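Local coordinates for alpha-actinin-like protein 1 (Schizosaccharomyces pombe, PDB 5BVR) that binds laterally to actin filaments through this tandem calponin-homology domain and takes part in forming the contractile actin ring of cytokinesis and in septation, at residues A[24-29]-A[49-54]; A[86-91]-A[105-110]; A[117-122]-A[227-232]. All coordinates share one frame; numbering follows the deposited sequence.

Contact 1: A[24-29]-A[49-54]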
loop_
_atom_site.group_PDB
_atom_site.type_symbol
_atom_site.label_atom_id
_atom_site.label_comp_id
_atom_site.label_asym_id
_atom_site.label_seq_id
_atom_site.Cartn_x
_atom_site.Cartn_y
_atom_site.Cartn_z
ATOM N N LEU A 24 7.277 1.193 9.448
ATOM C CA LEU A 24 8.473 1.116 10.279
ATOM C C LEU A 24 8.997 2.499 10.668
ATOM O O LEU A 24 9.412 2.703 11.811
ATOM C CB LEU A 24 9.576 0.351 9.557
ATOM C CG LEU A 24 9.354 -1.143 9.328
ATOM C CD1 LEU A 24 10.496 -1.690 8.503
ATOM C CD2 LEU A 24 9.254 -1.880 10.652
ATOM N N SER A 25 8.996 3.440 9.725
ATOM C CA SER A 25 9.516 4.780 9.993
ATOM C C SER A 25 8.671 5.526 11.012
ATOM O O SER A 25 9.151 6.462 11.655
ATOM C CB SER A 25 9.611 5.589 8.705
ATOM O OG SER A 25 10.568 5.004 7.836
ATOM N N SER A 26 7.424 5.108 11.183
ATOM C CA SER A 26 6.569 5.736 12.184
ATOM C C SER A 26 7.094 5.500 13.612
ATOM O O SER A 26 6.622 6.124 14.564
ATOM C CB SER A 26 5.118 5.261 12.042
ATOM O OG SER A 26 4.938 3.967 12.576
ATOM N N ARG A 27 8.081 4.615 13.751
ATOM C CA ARG A 27 8.732 4.354 15.036
ATOM C C ARG A 27 10.257 4.376 14.906
ATOM O O ARG A 27 10.968 3.770 15.712
ATOM C CB ARG A 27 8.271 3.012 15.591
ATOM C CG ARG A 27 6.771 2.932 15.780
ATOM C CD ARG A 27 6.361 1.633 16.452
ATOM N NE ARG A 27 4.928 1.612 16.744
ATOM C CZ ARG A 27 4.290 0.606 17.342
ATOM N NH1 ARG A 27 4.950 -0.484 17.717
ATOM N NH2 ARG A 27 2.985 0.695 17.566
ATOM N N ASP A 28 10.744 5.087 13.892
ATOM C CA ASP A 28 12.180 5.262 13.677
ATOM C C ASP A 28 12.921 3.937 13.629
ATOM O O ASP A 28 14.062 3.836 14.094
ATOM C CB ASP A 28 12.795 6.129 14.788
ATOM C CG ASP A 28 12.269 7.550 14.786
ATOM O OD1 ASP A 28 11.656 7.972 13.784
ATOM O OD2 ASP A 28 12.490 8.257 15.793
ATOM N N LEU A 29 12.270 2.915 13.083
ATOM C CA LEU A 29 12.885 1.597 12.969
ATOM C C LEU A 29 13.689 1.517 11.675
ATOM O O LEU A 29 13.434 2.289 10.752
ATOM C CB LEU A 29 11.816 0.499 13.022
ATOM C CG LEU A 29 11.146 0.323 14.390
ATOM C CD1 LEU A 29 9.950 -0.610 14.324
ATOM C CD2 LEU A 29 12.160 -0.231 15.387
ATOM N N LEU A 49 3.872 -5.856 12.521
ATOM C CA LEU A 49 2.600 -6.338 13.037
ATOM C C LEU A 49 2.163 -5.559 14.277
ATOM O O LEU A 49 0.986 -5.246 14.432
ATOM C CB LEU A 49 2.670 -7.834 13.325
ATOM C CG LEU A 49 2.785 -8.700 12.075
ATOM C CD1 LEU A 49 3.195 -10.132 12.449
ATOM C CD2 LEU A 49 1.480 -8.719 11.268
ATOM N N GLU A 50 3.108 -5.218 15.141
ATOM C CA GLU A 50 2.783 -4.421 16.320
ATOM C C GLU A 50 2.221 -3.067 15.895
ATOM O O GLU A 50 1.258 -2.573 16.483
ATOM C CB GLU A 50 4.018 -4.238 17.200
ATOM C CG GLU A 50 4.403 -5.509 17.947
ATOM C CD GLU A 50 5.568 -5.331 18.898
ATOM O OE1 GLU A 50 6.476 -4.519 18.596
ATOM O OE2 GLU A 50 5.576 -6.018 19.948
ATOM N N ILE A 51 2.810 -2.498 14.850
ATOM C CA ILE A 51 2.434 -1.181 14.353
ATOM C C ILE A 51 1.062 -1.185 13.691
ATOM O O ILE A 51 0.175 -0.392 14.051
ATOM C CB ILE A 51 3.502 -0.637 13.375
ATOM C CG1 ILE A 51 4.841 -0.440 14.109
ATOM C CG2 ILE A 51 3.048 0.698 12.735
ATOM C CD1 ILE A 51 6.021 -0.199 13.207
ATOM N N ILE A 52 0.873 -2.049 12.704
ATOM C CA ILE A 52 -0.383 -2.041 11.959
ATOM C C ILE A 52 -1.518 -2.704 12.735
ATOM O O ILE A 52 -2.694 -2.401 12.495
ATOM C CB ILE A 52 -0.225 -2.651 10.550
ATOM C CG1 ILE A 52 0.103 -4.156 10.615
ATOM C CG2 ILE A 52 0.852 -1.900 9.773
ATOM C CD1 ILE A 52 0.336 -4.833 9.266
ATOM N N GLY A 53 -1.168 -3.600 13.648
ATOM C CA GLY A 53 -2.134 -4.299 14.477
ATOM C C GLY A 53 -2.437 -3.611 15.806
ATOM O O GLY A 53 -3.354 -4.029 16.499
ATOM N N ASP A 54 -1.664 -2.583 16.158
ATOM C CA ASP A 54 -1.858 -1.846 17.421
ATOM C C ASP A 54 -1.839 -2.806 18.600
ATOM O O ASP A 54 -2.698 -2.775 19.485
ATOM C CB ASP A 54 -3.158 -1.041 17.377
ATOM C CG ASP A 54 -3.344 -0.162 18.598
ATOM O OD1 ASP A 54 -2.332 0.264 19.192
ATOM O OD2 ASP A 54 -4.514 0.089 18.961
HETATM O O HOH W 1 7.191 -2.447 16.731
HETATM O O HOH W 2 2.125 -1.531 19.339
#

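Contact 2: A[86-91]-A[105-110]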
loop_
_atom_site.group_PDB
_atom_site.type_symbol
_atom_site.label_atom_id
_atom_site.label_comp_id
_atom_site.label_asym_id
_atom_site.label_seq_id
_atom_site.Cartn_x
_atom_site.Cartn_y
_atom_site.Cartn_z
ATOM N N MET A 86 -6.427 -14.305 9.379
ATOM C CA MET A 86 -5.889 -14.138 8.041
ATOM C C MET A 86 -5.348 -15.441 7.540
ATOM O O MET A 86 -4.686 -16.165 8.294
ATOM C CB MET A 86 -4.758 -13.117 8.021
ATOM C CG MET A 86 -5.223 -11.693 7.912
ATOM S SD MET A 86 -3.960 -10.516 8.343
ATOM C CE MET A 86 -3.861 -10.680 10.119
ATOM N N PRO A 87 -5.558 -15.716 6.241
ATOM C CA PRO A 87 -5.052 -16.943 5.619
ATOM C C PRO A 87 -3.536 -16.936 5.521
ATOM O O PRO A 87 -2.968 -15.937 5.072
ATOM C CB PRO A 87 -5.639 -16.876 4.211
ATOM C CG PRO A 87 -5.767 -15.413 3.936
ATOM C CD PRO A 87 -6.144 -14.798 5.242
ATOM N N LEU A 88 -2.897 -18.014 5.954
ATOM C CA LEU A 88 -1.494 -18.242 5.633
ATOM C C LEU A 88 -1.406 -19.486 4.777
ATOM O O LEU A 88 -0.764 -20.477 5.130
ATOM C CB LEU A 88 -0.648 -18.354 6.894
ATOM C CG LEU A 88 -0.587 -17.024 7.655
ATOM C CD1 LEU A 88 0.326 -17.136 8.848
ATOM C CD2 LEU A 88 -0.139 -15.866 6.760
ATOM N N THR A 89 -2.090 -19.399 3.643
ATOM C CA THR A 89 -2.128 -20.461 2.660
ATOM C C THR A 89 -0.733 -20.740 2.123
ATOM O O THR A 89 -0.128 -19.901 1.456
ATOM C CB THR A 89 -3.085 -20.108 1.490
ATOM O OG1 THR A 89 -2.936 -21.067 0.437
ATOM C CG2 THR A 89 -2.810 -18.703 0.932
ATOM N N ASN A 90 -0.221 -21.923 2.443
ATOM C CA ASN A 90 1.017 -22.403 1.851
ATOM C C ASN A 90 2.238 -21.536 2.189
ATOM O O ASN A 90 3.128 -21.372 1.363
ATOM C CB ASN A 90 0.867 -22.535 0.323
ATOM C CG ASN A 90 0.026 -23.735 -0.087
ATOM O OD1 ASN A 90 -0.751 -24.273 0.705
ATOM N ND2 ASN A 90 0.185 -24.163 -1.336
ATOM N N ILE A 91 2.283 -20.985 3.400
ATOM C CA ILE A 91 3.501 -20.331 3.873
ATOM C C ILE A 91 3.872 -20.833 5.264
ATOM O O ILE A 91 3.020 -20.976 6.137
ATOM C CB ILE A 91 3.394 -18.784 3.857
ATOM C CG1 ILE A 91 4.783 -18.159 4.009
ATOM C CG2 ILE A 91 2.414 -18.290 4.908
ATOM C CD1 ILE A 91 4.839 -16.686 3.660
ATOM N N LEU A 105 5.839 -11.648 -0.768
ATOM C CA LEU A 105 4.969 -10.611 -1.334
ATOM C C LEU A 105 3.523 -10.958 -1.092
ATOM O O LEU A 105 2.717 -10.051 -0.826
ATOM C CB LEU A 105 5.230 -10.403 -2.819
ATOM C CG LEU A 105 6.606 -9.807 -3.130
ATOM C CD1 LEU A 105 6.769 -9.676 -4.632
ATOM C CD2 LEU A 105 6.856 -8.460 -2.430
ATOM N N GLY A 106 3.172 -12.240 -1.206
ATOM C CA GLY A 106 1.833 -12.717 -0.882
ATOM C C GLY A 106 1.412 -12.395 0.542
ATOM O O GLY A 106 0.290 -11.968 0.801
ATOM N N LEU A 107 2.326 -12.621 1.469
ATOM C CA LEU A 107 2.050 -12.353 2.852
ATOM C C LEU A 107 1.857 -10.860 3.096
ATOM O O LEU A 107 0.925 -10.465 3.786
ATOM C CB LEU A 107 3.177 -12.882 3.723
ATOM C CG LEU A 107 2.976 -12.738 5.233
ATOM C CD1 LEU A 107 1.736 -13.468 5.695
ATOM C CD2 LEU A 107 4.204 -13.243 5.955
ATOM N N ILE A 108 2.730 -10.037 2.525
ATOM C CA ILE A 108 2.613 -8.605 2.707
ATOM C C ILE A 108 1.276 -8.120 2.134
ATOM O O ILE A 108 0.608 -7.291 2.749
ATOM C CB ILE A 108 3.802 -7.852 2.109
ATOM C CG1 ILE A 108 5.068 -8.256 2.868
ATOM C CG2 ILE A 108 3.570 -6.343 2.184
ATOM C CD1 ILE A 108 6.308 -7.790 2.237
ATOM N N TRP A 109 0.858 -8.644 0.989
ATOM C CA TRP A 109 -0.450 -8.258 0.465
ATOM C C TRP A 109 -1.570 -8.608 1.455
ATOM O O TRP A 109 -2.464 -7.809 1.700
ATOM C CB TRP A 109 -0.736 -8.890 -0.896
ATOM C CG TRP A 109 -2.137 -8.601 -1.354
ATOM C CD1 TRP A 109 -3.134 -9.514 -1.550
ATOM C CD2 TRP A 109 -2.717 -7.310 -1.599
ATOM N NE1 TRP A 109 -4.290 -8.876 -1.928
ATOM C CE2 TRP A 109 -4.060 -7.523 -1.968
ATOM C CE3 TRP A 109 -2.222 -6.001 -1.557
ATOM C CZ2 TRP A 109 -4.922 -6.476 -2.285
ATOM C CZ3 TRP A 109 -3.071 -4.961 -1.878
ATOM C CH2 TRP A 109 -4.409 -5.204 -2.240
ATOM N N THR A 110 -1.487 -9.777 2.077
ATOM C CA THR A 110 -2.481 -10.169 3.053
ATOM C C THR A 110 -2.575 -9.122 4.178
ATOM O O THR A 110 -3.674 -8.780 4.623
ATOM C CB THR A 110 -2.141 -11.568 3.607
ATOM O OG1 THR A 110 -2.323 -12.519 2.551
ATOM C CG2 THR A 110 -3.077 -11.959 4.739
HETATM O O HOH W 3 -1.388 -14.887 3.162
#

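Contact 3: A[117-122]-A[227-232]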
loop_
_atom_site.group_PDB
_atom_site.type_symbol
_atom_site.label_atom_id
_atom_site.label_comp_id
_atom_site.label_asym_id
_atom_site.label_seq_id
_atom_site.Cartn_x
_atom_site.Cartn_y
_atom_site.Cartn_z
ATOM N N ILE A 117 -6.919 -1.928 3.914
ATOM C CA ILE A 117 -8.071 -1.885 3.038
ATOM C C ILE A 117 -9.357 -2.394 3.667
ATOM O O ILE A 117 -10.401 -1.861 3.405
ATOM C CB ILE A 117 -7.740 -2.600 1.732
ATOM C CG1 ILE A 117 -6.712 -1.730 0.983
ATOM C CG2 ILE A 117 -8.983 -2.826 0.868
ATOM C CD1 ILE A 117 -6.166 -2.329 -0.231
ATOM N N ALA A 118 -9.274 -3.403 4.530
ATOM C CA ALA A 118 -10.496 -4.031 5.026
ATOM C C ALA A 118 -11.464 -3.058 5.714
ATOM O O ALA A 118 -12.673 -3.214 5.583
ATOM C CB ALA A 118 -10.151 -5.167 5.968
ATOM N N ASP A 119 -10.936 -2.069 6.434
ATOM C CA ASP A 119 -11.785 -1.151 7.206
ATOM C C ASP A 119 -12.329 0.007 6.367
ATOM O O ASP A 119 -13.143 0.803 6.847
ATOM C CB ASP A 119 -11.021 -0.577 8.401
ATOM C CG ASP A 119 -10.137 0.580 8.010
ATOM O OD1 ASP A 119 -9.024 0.326 7.506
ATOM O OD2 ASP A 119 -10.559 1.744 8.190
ATOM N N ILE A 120 -11.870 0.125 5.125
ATOM C CA ILE A 120 -12.408 1.151 4.224
ATOM C C ILE A 120 -13.890 0.882 4.032
ATOM O O ILE A 120 -14.294 -0.239 3.803
ATOM C CB ILE A 120 -11.640 1.165 2.890
ATOM C CG1 ILE A 120 -10.182 1.551 3.131
ATOM C CG2 ILE A 120 -12.306 2.101 1.882
ATOM C CD1 ILE A 120 -9.301 1.548 1.931
ATOM N N ASN A 121 -14.714 1.925 4.148
ATOM C CA ASN A 121 -16.168 1.787 4.051
ATOM C C ASN A 121 -16.729 2.954 3.244
ATOM O O ASN A 121 -16.363 4.106 3.486
ATOM C CB ASN A 121 -16.792 1.757 5.456
ATOM C CG ASN A 121 -18.255 1.320 5.455
ATOM O OD1 ASN A 121 -19.081 1.858 4.716
ATOM N ND2 ASN A 121 -18.580 0.337 6.293
ATOM N N GLU A 122 -17.591 2.653 2.277
ATOM C CA GLU A 122 -18.332 3.680 1.544
ATOM C C GLU A 122 -19.706 3.110 1.241
ATOM O O GLU A 122 -19.819 2.052 0.645
ATOM C CB GLU A 122 -17.594 4.051 0.234
ATOM C CG GLU A 122 -18.383 4.926 -0.740
ATOM C CD GLU A 122 -18.501 6.368 -0.306
ATOM O OE1 GLU A 122 -17.787 6.788 0.628
ATOM O OE2 GLU A 122 -19.337 7.096 -0.901
ATOM N N TYR A 227 -5.005 7.676 -0.263
ATOM C CA TYR A 227 -5.899 8.789 -0.536
ATOM C C TYR A 227 -7.169 8.693 0.304
ATOM O O TYR A 227 -7.591 9.665 0.928
ATOM C CB TYR A 227 -6.284 8.858 -2.018
ATOM C CG TYR A 227 -5.184 9.366 -2.934
ATOM C CD1 TYR A 227 -4.004 8.656 -3.096
ATOM C CD2 TYR A 227 -5.344 10.523 -3.669
ATOM C CE1 TYR A 227 -3.001 9.127 -3.935
ATOM C CE2 TYR A 227 -4.358 10.994 -4.495
ATOM C CZ TYR A 227 -3.197 10.288 -4.641
ATOM O OH TYR A 227 -2.237 10.791 -5.478
ATOM N N PHE A 228 -7.798 7.538 0.324
ATOM C CA PHE A 228 -8.994 7.349 1.129
ATOM C C PHE A 228 -8.738 7.714 2.591
ATOM O O PHE A 228 -9.506 8.467 3.221
ATOM C CB PHE A 228 -9.476 5.902 1.081
ATOM C CG PHE A 228 -10.639 5.651 1.991
ATOM C CD1 PHE A 228 -11.933 5.930 1.563
ATOM C CD2 PHE A 228 -10.449 5.234 3.306
ATOM C CE1 PHE A 228 -13.019 5.750 2.415
ATOM C CE2 PHE A 228 -11.537 5.046 4.151
ATOM C CZ PHE A 228 -12.825 5.312 3.692
ATOM N N HIS A 229 -7.680 7.163 3.172
ATOM C CA HIS A 229 -7.462 7.397 4.601
ATOM C C HIS A 229 -7.066 8.845 4.872
ATOM O O HIS A 229 -7.565 9.471 5.836
ATOM C CB HIS A 229 -6.419 6.451 5.179
ATOM C CG HIS A 229 -6.876 5.029 5.269
ATOM N ND1 HIS A 229 -7.869 4.619 6.138
ATOM C CD2 HIS A 229 -6.516 3.932 4.562
ATOM C CE1 HIS A 229 -8.067 3.319 5.988
ATOM N NE2 HIS A 229 -7.257 2.881 5.040
ATOM N N ALA A 230 -6.202 9.417 4.044
ATOM C CA ALA A 230 -5.780 10.792 4.293
ATOM C C ALA A 230 -6.927 11.765 4.088
ATOM O O ALA A 230 -7.163 12.635 4.931
ATOM C CB ALA A 230 -4.592 11.162 3.407
ATOM N N PHE A 231 -7.636 11.626 2.967
ATOM C CA PHE A 231 -8.722 12.550 2.677
ATOM C C PHE A 231 -9.775 12.454 3.780
ATOM O O PHE A 231 -10.282 13.471 4.263
ATOM C CB PHE A 231 -9.384 12.254 1.323
ATOM C CG PHE A 231 -8.565 12.624 0.120
ATOM C CD1 PHE A 231 -7.267 13.084 0.207
ATOM C CD2 PHE A 231 -9.156 12.536 -1.125
ATOM C CE1 PHE A 231 -6.559 13.430 -0.947
ATOM C CE2 PHE A 231 -8.458 12.889 -2.273
ATOM C CZ PHE A 231 -7.157 13.335 -2.172
ATOM N N SER A 232 -10.140 11.223 4.134
ATOM C CA SER A 232 -11.186 11.022 5.131
ATOM C C SER A 232 -10.801 11.645 6.475
ATOM O O SER A 232 -11.612 12.274 7.145
ATOM C CB SER A 232 -11.511 9.549 5.306
ATOM O OG SER A 232 -12.021 8.979 4.100
#

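Contact 1: A[24-29]-A[49-54]
Arg-27 lies along Ile-51, the two side chains running past each other in opposite directions. The methylene CD of Arg-27 sits 3.5 Å from CG1 of Ile-51, and the same CG1 passes under the guanidinium, 3.3 Å from NE of Arg-27 and displaced from the middle of the plane toward its rim. With chi1 at -58° and CG to NE extended, the arginine reaches straight across to the helix. CD1 of Ile-51 meets CD1 of Leu-29 tip to tip at 4.1 Å, and the same methyl also lies near CA of Leu-24. The other branch of the isoleucine, CG2, faces OG of Ser-26, a hydroxyl bonded to the carbonyl of Lys-23.

Within the first calponin-homology domain, the contact sets the C-terminal end of helix 11-25 against the last turn of helix 43-53. A Schellman motif ends the first helix, with Asp-28 at positive phi as its C-prime residue, Leu-29 N bonded to Leu-24 O at 3.1 Å and Asp-28 N to Ser-25 O.

The polar links pass through water. One water accepts from NH2 of Arg-27 at 3.0 Å, in the guanidinium plane, and donates to the carbonyl O of Glu-50. A second takes a weak bond from NH1 of Arg-27 and donates to OE1 of Glu-50 at 2.9 Å, while OE1 stays 4.4 Å from NH1, too far for a salt bridge. OE2 of Glu-50 is held by the backbone N of Leu-57.

Contact 2: A[86-91]-A[105-110]
Leu-88 and Leu-107 meet through one methyl each, CD2 of Leu-88 standing 3.2 Å from CD1 of Leu-107, tighter than ordinary van der Waals contact. The helical leucine swings CG opposite its own backbone N (chi1 -177°), which carries both its methyls out toward the loop: CD1 goes to Leu-88, whereas CD2 and CB together receive CD1 of Ile-91, 4.2 Å from that CB. Ile-91 is extended through CG1 and comes in at about a right angle to the leucine.

One helical turn further on, Thr-110 divides its two branches between different tasks. Its methyl CG2 stands opposite the backbone N and packs on Met-86, 3.8 Å from CG of that methionine, with CB and SD also close. The methionine chain is bent at its last torsion (chi3 -73°) as it slides past the threonine. The hydroxyl branch meets a water 2.6 Å from OG1 of Thr-110, and this water donates to the carbonyl O of Pro-87.

Residues 86-91 lie in the loop between helix 67-83 and helix 93-97 and fold back onto helix 101-117, a core helix of the first calponin-homology domain; Leu-107 and Leu-88 also touch Ile-81 of helix 67-83. Residues 88-91 and 105-110 belong to the actin-binding region. The chemistry is hydrocarbon packing with a single bridging water, which suggests that, between these two segments, fit of shape matters more than direct polar pairing.

Contact 3: A[117-122]-A[227-232]
Ile-120 and Phe-228 are the closest residues of the two backbones, with 7.7 Å between their CA atoms. Residues 117-120 form a type I turn, closed by Ile-120 N to Ile-117 O at 3.0 Å, after which the chain extends into the short strand 121-122; residues 227-232 are regular helix.

From the extended side, CG2 of Ile-120 stands almost exactly over the centre of the Phe-228 ring, 3.6 Å from its centroid and 5° off the ring normal, a clear CH-pi contact. CG1 of the same isoleucine reaches two neighbouring rings of the helix, lying 3.7 Å from CD2 of Phe-228 and 3.7 Å from NE2 of His-229. The phenylalanine takes CG opposite its backbone N (chi1 175°), setting the ring broadside to the isoleucine. Behind it, OG of Ser-232 is centred over the opposite face, held there by a 2.7 Å bond to O of Phe-228.

The contact fastens the segment following helix 101-117, at the junction of the two calponin-homology domains, to helix 217-234 of the second. Further evidence for this join is the bond of NE2 of His-229 to the carbonyl of Thr-116, in the last turn of helix 101-117. An alanine in place of Phe-228 would probably leave CG2 of Ile-120 without its aromatic platform and open a gap between the isoleucine and Ser-232, while also removing the edge-to-face partner of Trp-134. OD1 of Asp-119 approaches the edge of the imidazole, 3.5 Å from CE1 of His-229, with carboxylate and ring planes 24° apart.

Overall arrangement
The three contacts follow one another along the chain without interleaving. Contacts 1 and 2 both belong to the first calponin-homology domain, their centres 19 Å apart and their nearest atoms about 6 Å apart: one joins helices 11-25 and 43-53, the other lays a loop on helix 101-117. That helix leads on to contact 3, where residues 117-122 meet helix 217-234 of the second domain. Contacts 2 and 3 have centres 22 Å apart yet touch directly, CH2 of Trp-109 lying 3.9 Å from CD1 of Ile-117. Helix 101-117 therefore links part of the actin-binding region to the interdomain junction, within a tandem pair of domains in one chain.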